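Local structure of geranyltranstransferase (Enterococcus faecalis, 3P8L) at residues A78-I83 against E191-A196; R54-L59 against A293-Q298; E205-L210 against A282-F287. The protein probably makes farnesyl diphosphate, using magnesium to join isopentenyl diphosphate to geranyl diphosphate with release of diphosphate. All coordinates share one frame; numbering follows the deposited sequence. Where two conformers were deposited one is given.

Contact 1: residues A78-I83 against E191-A196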
loop_
_atom_site.group_PDB
_atom_site.type_symbol
_atom_site.label_atom_id
_atom_site.label_comp_id
_atom_site.label_asym_id
_atom_site.label_seq_id
_atom_site.Cartn_x
_atom_site.Cartn_y
_atom_site.Cartn_z
ATOM N N ALA A 78 -9.023 -3.962 -11.038
ATOM C CA ALA A 78 -7.812 -3.222 -11.358
ATOM C C ALA A 78 -6.905 -3.000 -10.139
ATOM O O ALA A 78 -5.680 -3.187 -10.232
ATOM C CB ALA A 78 -8.189 -1.900 -12.036
ATOM N N SER A 79 -7.519 -2.638 -9.009
ATOM C CA SER A 79 -6.811 -2.476 -7.735
ATOM C C SER A 79 -6.099 -3.771 -7.327
ATOM O O SER A 79 -4.913 -3.754 -6.961
ATOM C CB SER A 79 -7.778 -2.035 -6.632
ATOM O OG SER A 79 -8.158 -0.682 -6.802
ATOM N N LEU A 80 -6.809 -4.894 -7.418
ATOM C CA LEU A 80 -6.209 -6.201 -7.123
ATOM C C LEU A 80 -5.044 -6.557 -8.062
ATOM O O LEU A 80 -3.975 -7.032 -7.612
ATOM C CB LEU A 80 -7.287 -7.293 -7.155
ATOM C CG LEU A 80 -6.869 -8.734 -6.898
ATOM C CD1 LEU A 80 -6.230 -8.883 -5.531
ATOM C CD2 LEU A 80 -8.070 -9.699 -7.061
ATOM N N GLU A 81 -5.230 -6.308 -9.364
ATOM C CA GLU A 81 -4.170 -6.576 -10.324
ATOM C C GLU A 81 -2.941 -5.652 -10.132
ATOM O O GLU A 81 -1.811 -6.075 -10.406
ATOM C CB GLU A 81 -4.697 -6.559 -11.757
ATOM C CG GLU A 81 -3.700 -7.039 -12.812
ATOM C CD GLU A 81 -3.262 -8.514 -12.670
ATOM O OE1 GLU A 81 -3.669 -9.261 -11.735
ATOM O OE2 GLU A 81 -2.483 -8.927 -13.531
ATOM N N MET A 82 -3.170 -4.442 -9.613
ATOM C CA MET A 82 -2.107 -3.510 -9.209
ATOM C C MET A 82 -1.258 -4.066 -8.061
ATOM O O MET A 82 -0.017 -3.959 -8.103
ATOM C CB MET A 82 -2.646 -2.090 -8.913
ATOM C CG MET A 82 -3.209 -1.325 -10.186
ATOM S SD MET A 82 -4.094 0.225 -9.793
ATOM C CE MET A 82 -2.730 1.270 -9.275
ATOM N N ILE A 83 -1.922 -4.673 -7.068
ATOM C CA ILE A 83 -1.263 -5.338 -5.953
ATOM C C ILE A 83 -0.411 -6.486 -6.492
ATOM O O ILE A 83 0.775 -6.602 -6.153
ATOM C CB ILE A 83 -2.270 -5.903 -4.895
ATOM C CG1 ILE A 83 -3.019 -4.795 -4.164
ATOM C CG2 ILE A 83 -1.563 -6.843 -3.915
ATOM C CD1 ILE A 83 -2.210 -4.023 -3.150
ATOM N N GLU A 191 -8.334 -15.517 -2.471
ATOM C CA GLU A 191 -9.471 -15.424 -1.557
ATOM C C GLU A 191 -10.119 -14.047 -1.618
ATOM O O GLU A 191 -11.357 -13.949 -1.711
ATOM C CB GLU A 191 -9.083 -15.834 -0.127
ATOM C CG GLU A 191 -9.056 -17.350 0.077
ATOM C CD GLU A 191 -8.166 -17.784 1.228
ATOM O OE1 GLU A 191 -7.564 -16.901 1.873
ATOM O OE2 GLU A 191 -8.062 -19.004 1.481
ATOM N N PHE A 192 -9.297 -12.987 -1.621
ATOM C CA PHE A 192 -9.836 -11.642 -1.810
ATOM C C PHE A 192 -10.650 -11.543 -3.099
ATOM O O PHE A 192 -11.713 -10.921 -3.101
ATOM C CB PHE A 192 -8.753 -10.541 -1.819
ATOM C CG PHE A 192 -9.314 -9.177 -2.119
ATOM C CD1 PHE A 192 -9.882 -8.417 -1.102
ATOM C CD2 PHE A 192 -9.344 -8.678 -3.429
ATOM C CE1 PHE A 192 -10.417 -7.167 -1.373
ATOM C CE2 PHE A 192 -9.904 -7.447 -3.707
ATOM C CZ PHE A 192 -10.443 -6.685 -2.668
ATOM N N ALA A 193 -10.157 -12.110 -4.202
ATOM C CA ALA A 193 -10.873 -11.956 -5.476
ATOM C C ALA A 193 -12.313 -12.504 -5.380
ATOM O O ALA A 193 -13.258 -11.865 -5.845
ATOM C CB ALA A 193 -10.132 -12.630 -6.610
ATOM N N LEU A 194 -12.455 -13.675 -4.769
ATOM C CA LEU A 194 -13.773 -14.324 -4.584
ATOM C C LEU A 194 -14.701 -13.582 -3.609
ATOM O O LEU A 194 -15.891 -13.360 -3.915
ATOM C CB LEU A 194 -13.600 -15.797 -4.185
ATOM C CG LEU A 194 -13.501 -16.854 -5.302
ATOM C CD1 LEU A 194 -14.834 -17.033 -5.993
ATOM C CD2 LEU A 194 -12.386 -16.570 -6.327
ATOM N N ILE A 195 -14.143 -13.189 -2.460
ATOM C CA ILE A 195 -14.799 -12.319 -1.484
ATOM C C ILE A 195 -15.296 -11.049 -2.130
ATOM O O ILE A 195 -16.472 -10.701 -1.978
ATOM C CB ILE A 195 -13.854 -11.976 -0.283
ATOM C CG1 ILE A 195 -13.616 -13.217 0.575
ATOM C CG2 ILE A 195 -14.401 -10.823 0.571
ATOM C CD1 ILE A 195 -12.694 -12.974 1.736
ATOM N N ALA A 196 -14.418 -10.369 -2.877
ATOM C CA ALA A 196 -14.799 -9.143 -3.552
ATOM C C ALA A 196 -15.912 -9.360 -4.572
ATOM O O ALA A 196 -16.824 -8.538 -4.668
ATOM C CB ALA A 196 -13.596 -8.467 -4.218
#

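Contact 2: residues R54-L59 against A293-Q298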
loop_
_atom_site.group_PDB
_atom_site.type_symbol
_atom_site.label_atom_id
_atom_site.label_comp_id
_atom_site.label_asym_id
_atom_site.label_seq_id
_atom_site.Cartn_x
_atom_site.Cartn_y
_atom_site.Cartn_z
ATOM N N ARG A 54 -6.285 -12.876 -11.318
ATOM C CA ARG A 54 -6.973 -12.285 -10.173
ATOM C C ARG A 54 -8.181 -11.371 -10.515
ATOM O O ARG A 54 -9.280 -11.588 -9.981
ATOM C CB ARG A 54 -5.976 -11.649 -9.194
ATOM C CG ARG A 54 -5.098 -12.700 -8.490
ATOM C CD ARG A 54 -3.693 -12.176 -8.094
ATOM N NE ARG A 54 -2.857 -13.293 -7.672
ATOM C CZ ARG A 54 -2.217 -14.125 -8.493
ATOM N NH1 ARG A 54 -2.240 -13.948 -9.815
ATOM N NH2 ARG A 54 -1.517 -15.132 -7.980
ATOM N N PRO A 55 -7.985 -10.364 -11.389
ATOM C CA PRO A 55 -9.147 -9.607 -11.873
ATOM C C PRO A 55 -10.153 -10.480 -12.634
ATOM O O PRO A 55 -11.358 -10.237 -12.532
ATOM C CB PRO A 55 -8.526 -8.555 -12.811
ATOM C CG PRO A 55 -7.178 -9.048 -13.160
ATOM C CD PRO A 55 -6.725 -9.811 -11.934
ATOM N N LEU A 56 -9.668 -11.483 -13.367
ATOM C CA LEU A 56 -10.543 -12.441 -14.034
ATOM C C LEU A 56 -11.451 -13.151 -13.035
ATOM O O LEU A 56 -12.652 -13.242 -13.267
ATOM C CB LEU A 56 -9.783 -13.444 -14.925
ATOM C CG LEU A 56 -10.660 -14.361 -15.799
ATOM C CD1 LEU A 56 -11.597 -13.500 -16.664
ATOM C CD2 LEU A 56 -9.866 -15.346 -16.667
ATOM N N LEU A 57 -10.897 -13.576 -11.899
ATOM C CA LEU A 57 -11.704 -14.183 -10.822
ATOM C C LEU A 57 -12.780 -13.256 -10.255
ATOM O O LEU A 57 -13.932 -13.680 -10.104
ATOM C CB LEU A 57 -10.806 -14.706 -9.703
ATOM C CG LEU A 57 -10.073 -16.014 -10.005
ATOM C CD1 LEU A 57 -8.990 -16.219 -8.952
ATOM C CD2 LEU A 57 -11.042 -17.199 -10.046
ATOM N N VAL A 58 -12.413 -11.999 -9.975
ATOM C CA VAL A 58 -13.364 -10.987 -9.508
ATOM C C VAL A 58 -14.576 -10.916 -10.445
ATOM O O VAL A 58 -15.715 -11.063 -10.002
ATOM C CB VAL A 58 -12.736 -9.570 -9.382
ATOM C CG1 VAL A 58 -13.789 -8.548 -8.972
ATOM C CG2 VAL A 58 -11.604 -9.543 -8.359
ATOM N N LEU A 59 -14.303 -10.716 -11.727
ATOM C CA LEU A 59 -15.333 -10.492 -12.740
ATOM C C LEU A 59 -16.158 -11.746 -13.059
ATOM O O LEU A 59 -17.381 -11.666 -13.257
ATOM C CB LEU A 59 -14.710 -9.912 -14.008
ATOM C CG LEU A 59 -14.036 -8.543 -13.812
ATOM C CD1 LEU A 59 -13.578 -8.039 -15.136
ATOM C CD2 LEU A 59 -14.940 -7.492 -13.140
ATOM N N ALA A 293 -17.265 -23.002 -12.400
ATOM C CA ALA A 293 -16.922 -24.407 -12.715
ATOM C C ALA A 293 -15.912 -24.572 -13.848
ATOM O O ALA A 293 -15.043 -25.447 -13.766
ATOM C CB ALA A 293 -18.176 -25.245 -12.998
ATOM N N ASN A 294 -16.026 -23.747 -14.892
ATOM C CA ASN A 294 -15.095 -23.779 -16.027
ATOM C C ASN A 294 -13.662 -23.419 -15.614
ATOM O O ASN A 294 -12.698 -23.978 -16.126
ATOM C CB ASN A 294 -15.573 -22.848 -17.152
ATOM C CG ASN A 294 -14.534 -22.656 -18.237
ATOM O OD1 ASN A 294 -14.265 -23.563 -19.020
ATOM N ND2 ASN A 294 -13.938 -21.470 -18.281
ATOM N N LEU A 295 -13.532 -22.467 -14.693
ATOM C CA LEU A 295 -12.199 -22.101 -14.180
ATOM C C LEU A 295 -11.541 -23.270 -13.445
ATOM O O LEU A 295 -10.341 -23.494 -13.570
ATOM C CB LEU A 295 -12.261 -20.851 -13.293
ATOM C CG LEU A 295 -12.572 -19.530 -14.018
ATOM C CD1 LEU A 295 -12.754 -18.431 -13.016
ATOM C CD2 LEU A 295 -11.506 -19.140 -15.036
ATOM N N LEU A 296 -12.353 -24.024 -12.707
ATOM C CA LEU A 296 -11.933 -25.291 -12.103
ATOM C C LEU A 296 -11.564 -26.354 -13.149
ATOM O O LEU A 296 -10.518 -26.995 -13.029
ATOM C CB LEU A 296 -13.048 -25.812 -11.206
ATOM C CG LEU A 296 -12.749 -26.087 -9.747
ATOM C CD1 LEU A 296 -11.890 -24.993 -9.133
ATOM C CD2 LEU A 296 -14.088 -26.170 -9.071
ATOM N N THR A 297 -12.417 -26.521 -14.165
ATOM C CA THR A 297 -12.158 -27.408 -15.315
ATOM C C THR A 297 -10.816 -27.124 -16.002
ATOM O O THR A 297 -10.100 -28.068 -16.355
ATOM C CB THR A 297 -13.301 -27.327 -16.378
ATOM O OG1 THR A 297 -14.546 -27.705 -15.785
ATOM C CG2 THR A 297 -13.042 -28.235 -17.587
ATOM N N GLN A 298 -10.468 -25.842 -16.165
ATOM C CA GLN A 298 -9.231 -25.455 -16.862
ATOM C C GLN A 298 -7.975 -25.941 -16.131
ATOM O O GLN A 298 -6.919 -26.095 -16.747
ATOM C CB GLN A 298 -9.137 -23.936 -17.091
ATOM C CG GLN A 298 -10.219 -23.296 -17.977
ATOM C CD GLN A 298 -10.856 -24.253 -18.969
ATOM O OE1 GLN A 298 -10.365 -25.359 -19.189
ATOM N NE2 GLN A 298 -11.965 -23.831 -19.566
#

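Contact 3: residues E205-L210 against A282-F287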
loop_
_atom_site.group_PDB
_atom_site.type_symbol
_atom_site.label_atom_id
_atom_site.label_comp_id
_atom_site.label_asym_id
_atom_site.label_seq_id
_atom_site.Cartn_x
_atom_site.Cartn_y
_atom_site.Cartn_z
ATOM N N GLU A 205 -23.310 -13.203 3.944
ATOM C CA GLU A 205 -22.150 -13.652 4.682
ATOM C C GLU A 205 -21.952 -15.148 4.534
ATOM O O GLU A 205 -20.830 -15.643 4.585
ATOM C CB GLU A 205 -22.305 -13.284 6.163
ATOM C CG GLU A 205 -20.985 -12.986 6.866
ATOM C CD GLU A 205 -20.198 -11.864 6.194
ATOM O OE1 GLU A 205 -20.714 -10.727 6.139
ATOM O OE2 GLU A 205 -19.064 -12.121 5.725
ATOM N N GLU A 206 -23.058 -15.857 4.338
ATOM C CA GLU A 206 -23.048 -17.301 4.175
ATOM C C GLU A 206 -22.443 -17.674 2.809
ATOM O O GLU A 206 -21.616 -18.585 2.709
ATOM C CB GLU A 206 -24.485 -17.836 4.306
ATOM C CG GLU A 206 -24.651 -19.006 5.280
ATOM C CD GLU A 206 -24.453 -20.369 4.627
ATOM O OE1 GLU A 206 -23.300 -20.703 4.272
ATOM O OE2 GLU A 206 -25.454 -21.114 4.483
ATOM N N VAL A 207 -22.865 -16.955 1.771
ATOM C CA VAL A 207 -22.378 -17.196 0.416
ATOM C C VAL A 207 -20.901 -16.769 0.294
ATOM O O VAL A 207 -20.079 -17.529 -0.221
ATOM C CB VAL A 207 -23.270 -16.497 -0.642
ATOM C CG1 VAL A 207 -22.703 -16.671 -2.054
ATOM C CG2 VAL A 207 -24.691 -17.056 -0.581
ATOM N N ILE A 208 -20.577 -15.583 0.820
ATOM C CA ILE A 208 -19.201 -15.047 0.809
ATOM C C ILE A 208 -18.251 -16.041 1.468
ATOM O O ILE A 208 -17.168 -16.309 0.940
ATOM C CB ILE A 208 -19.146 -13.613 1.415
ATOM C CG1 ILE A 208 -19.740 -12.619 0.414
ATOM C CG2 ILE A 208 -17.719 -13.199 1.816
ATOM C CD1 ILE A 208 -20.123 -11.260 1.000
ATOM N N GLY A 209 -18.701 -16.643 2.573
ATOM C CA GLY A 209 -17.977 -17.744 3.227
ATOM C C GLY A 209 -17.727 -18.969 2.367
ATOM O O GLY A 209 -16.653 -19.581 2.441
ATOM N N LEU A 210 -18.721 -19.340 1.562
ATOM C CA LEU A 210 -18.575 -20.433 0.596
ATOM C C LEU A 210 -17.655 -20.063 -0.593
ATOM O O LEU A 210 -16.846 -20.875 -1.039
ATOM C CB LEU A 210 -19.951 -20.872 0.086
ATOM C CG LEU A 210 -20.840 -21.688 1.044
ATOM C CD1 LEU A 210 -22.142 -22.095 0.351
ATOM C CD2 LEU A 210 -20.110 -22.929 1.572
ATOM N N ALA A 282 -27.354 -24.455 -4.512
ATOM C CA ALA A 282 -28.483 -24.738 -3.618
ATOM C C ALA A 282 -28.957 -23.496 -2.857
ATOM O O ALA A 282 -30.159 -23.298 -2.675
ATOM C CB ALA A 282 -28.120 -25.852 -2.642
ATOM N N ASN A 283 -28.010 -22.660 -2.435
ATOM C CA ASN A 283 -28.306 -21.455 -1.656
ATOM C C ASN A 283 -28.763 -20.256 -2.491
ATOM O O ASN A 283 -29.401 -19.343 -1.966
ATOM C CB ASN A 283 -27.085 -21.041 -0.822
ATOM C CG ASN A 283 -26.918 -21.865 0.448
ATOM O OD1 ASN A 283 -26.900 -21.317 1.550
ATOM N ND2 ASN A 283 -26.781 -23.182 0.300
ATOM N N VAL A 284 -28.411 -20.241 -3.777
ATOM C CA VAL A 284 -28.702 -19.089 -4.646
ATOM C C VAL A 284 -29.445 -19.505 -5.928
ATOM O O VAL A 284 -28.928 -20.307 -6.714
ATOM C CB VAL A 284 -27.414 -18.254 -4.987
ATOM C CG1 VAL A 284 -27.730 -17.087 -5.919
ATOM C CG2 VAL A 284 -26.755 -17.723 -3.718
ATOM N N PRO A 285 -30.668 -18.967 -6.126
ATOM C CA PRO A 285 -31.468 -19.231 -7.328
ATOM C C PRO A 285 -30.793 -18.725 -8.608
ATOM O O PRO A 285 -30.461 -19.528 -9.484
ATOM C CB PRO A 285 -32.784 -18.476 -7.058
ATOM C CG PRO A 285 -32.488 -17.524 -5.945
ATOM C CD PRO A 285 -31.411 -18.166 -5.134
ATOM N N ASN A 286 -30.578 -17.414 -8.696
ATOM C CA ASN A 286 -29.905 -16.801 -9.834
ATOM C C ASN A 286 -28.394 -17.012 -9.766
ATOM O O ASN A 286 -27.654 -16.178 -9.236
ATOM C CB ASN A 286 -30.248 -15.310 -9.913
ATOM C CG ASN A 286 -31.714 -15.065 -10.231
ATOM O OD1 ASN A 286 -32.461 -14.550 -9.400
ATOM N ND2 ASN A 286 -32.134 -15.441 -11.437
ATOM N N PHE A 287 -27.946 -18.141 -10.303
ATOM C CA PHE A 287 -26.543 -18.508 -10.235
ATOM C C PHE A 287 -26.088 -19.326 -11.447
ATOM O O PHE A 287 -26.524 -20.462 -11.632
ATOM C CB PHE A 287 -26.258 -19.256 -8.929
ATOM C CG PHE A 287 -24.803 -19.510 -8.679
ATOM C CD1 PHE A 287 -23.928 -18.452 -8.451
ATOM C CD2 PHE A 287 -24.309 -20.804 -8.654
ATOM C CE1 PHE A 287 -22.576 -18.679 -8.219
ATOM C CE2 PHE A 287 -22.961 -21.045 -8.422
ATOM C CZ PHE A 287 -22.089 -19.976 -8.212
#

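Contact 1: residues A78-I83 against E191-A196
Two long core helices of the all-alpha isoprenoid synthase fold, 71-92 and 175-200, meet where L80 of the first reaches toward F192 and A193 of the second. The meeting is wholly apolar and buried, and it is carried by the forked end of L80. Its CG lies anti to the backbone N (chi1 179°), which extends the side chain toward helix 175-200. One branch, CD2, presses on the small side chain of A193, with L80 CD2 3.6 Å from A193 CB. The other, CD1, comes obliquely to the phenyl ring, L80 CD1 standing 3.8 Å from F192 CD2. CD2 also lies at the edge of that ring, in its plane, 4.0 Å from F192 CD2, so the fork straddles the corner between ring and alanine. L80 and F192 run alongside each other, pointing opposite ways, and do not meet end-on. One turn on from F192, the methyl of A196 covers one face of the ring, its CB 3.8 Å above the plane and offset toward the rim, which probably limits the rotation of the ring. The closest CA pair, L80 and A193, is 7.6 Å apart, a spacing helped by the alanine. R54 and V58 of helix 53-64 pack on L80 as well, while L194 packs on F214 of helix 205-230. At its C-terminal end helix 71-92 runs into the first aspartate-rich motif, DDxxxxD, and such close packing of long helices around a central pocket characterises the trans-prenyltransferase fold.

Contact 2: residues R54-L59 against A293-Q298
The side chains of L57 and L295 lie at a slant to each other, meeting through one methyl of each: L57 CD2 lies 3.6 Å from L295 CD1. Both leave their helices in the same way, with CG on the side of the backbone N, away from the carbonyl carbon (chi1 -76° for L57, -69° for L295). The CB of L295 already faces helix 53-64, whereas L57 starts off to one side and depends on its CD2 branch to bridge the gap. The second methyl of L295 turns to L56, the residue before L57, where L56 CD2 and L295 CD2 are a looser 4.4 Å apart. L295 thus spreads its two branches over consecutive leucines and supplies all of the contact made by its segment. Away from the interface, the hydroxyl of T297 bonds back to its own helix, OG1 donating to A293 O at 3.1 Å from above the carbonyl plane. Y218 of helix 205-230 packs on both L57 and L295. On helix 53-64, L57 also touches A193 of helix 175-200 and L56 touches S14 of helix 13-31, so the short C-terminal helix 289-298 lies against a helix that is itself packed among several others.

Contact 3: residues E205-L210 against A282-F287
Two oxygens that can only accept hydrogen bonds, when E206 is ionised, face each other here: E206 OE2 lies 3.3 Å from N283 OD1, with no hydrogen bond between them. The two side chains cross at about a right angle, and the carboxylate and amide planes are turned 86° apart, so the groups neither stack nor pair in a common plane. E206 reaches this place through a chain bent at chi2 (-89°). On the other side, the ND2 of N283 makes a weak hydrogen bond to K279 O in its own helix, which is consistent with OD1 being the atom turned to the glutamate. Both residues are exposed, and solvent may well ease the unfavourable approach; a raised affinity of the carboxylate for a proton is also possible. Next to this polar pair the contact is held by valines. V207 CG2 and V284 CG2 are 3.8 Å apart, and these side chains too cross at about a right angle. Both valines turn the same branch, the one next to the backbone N, to each other. The contact joins the first turn of helix 205-230, whose far end carries the second aspartate-rich motif, DDxxD, of the prenyltransferase fold, to the C-terminal end of helix 259-283. V284 is the first residue to leave the helical conformation there, and its methyl meets V207 just as the chain departs. The connection toward helix 289-298 then passes through an inverse gamma turn centred on N286. F287 follows, its ring meeting that of F65 with the planes at about 45° and its O bonded to K281 NZ. F65 also packs on V207, while L210, one turn further along helix 205-230, leans on K279 and I280.

How the contacts relate
Contacts 1 and 2 are joined directly, their centres about 13 Å apart: helix 53-64 of contact 2 packs against both helices of contact 1, with A193 CB 3.6 Å from R54 O. Contact 3 lies farther out, its centre about 19 Å from that of contact 1, and touches it through I195 CG2 and I208 CG2, 4.3 Å apart. Between contacts 2 and 3 the nearest atoms remain about 7 Å apart, although helices 259-283 and 289-298 are consecutive. Helices 71-92 and 205-230, in contacts 1 and 3, lead to the two aspartate-rich motifs that bind magnesium in this family.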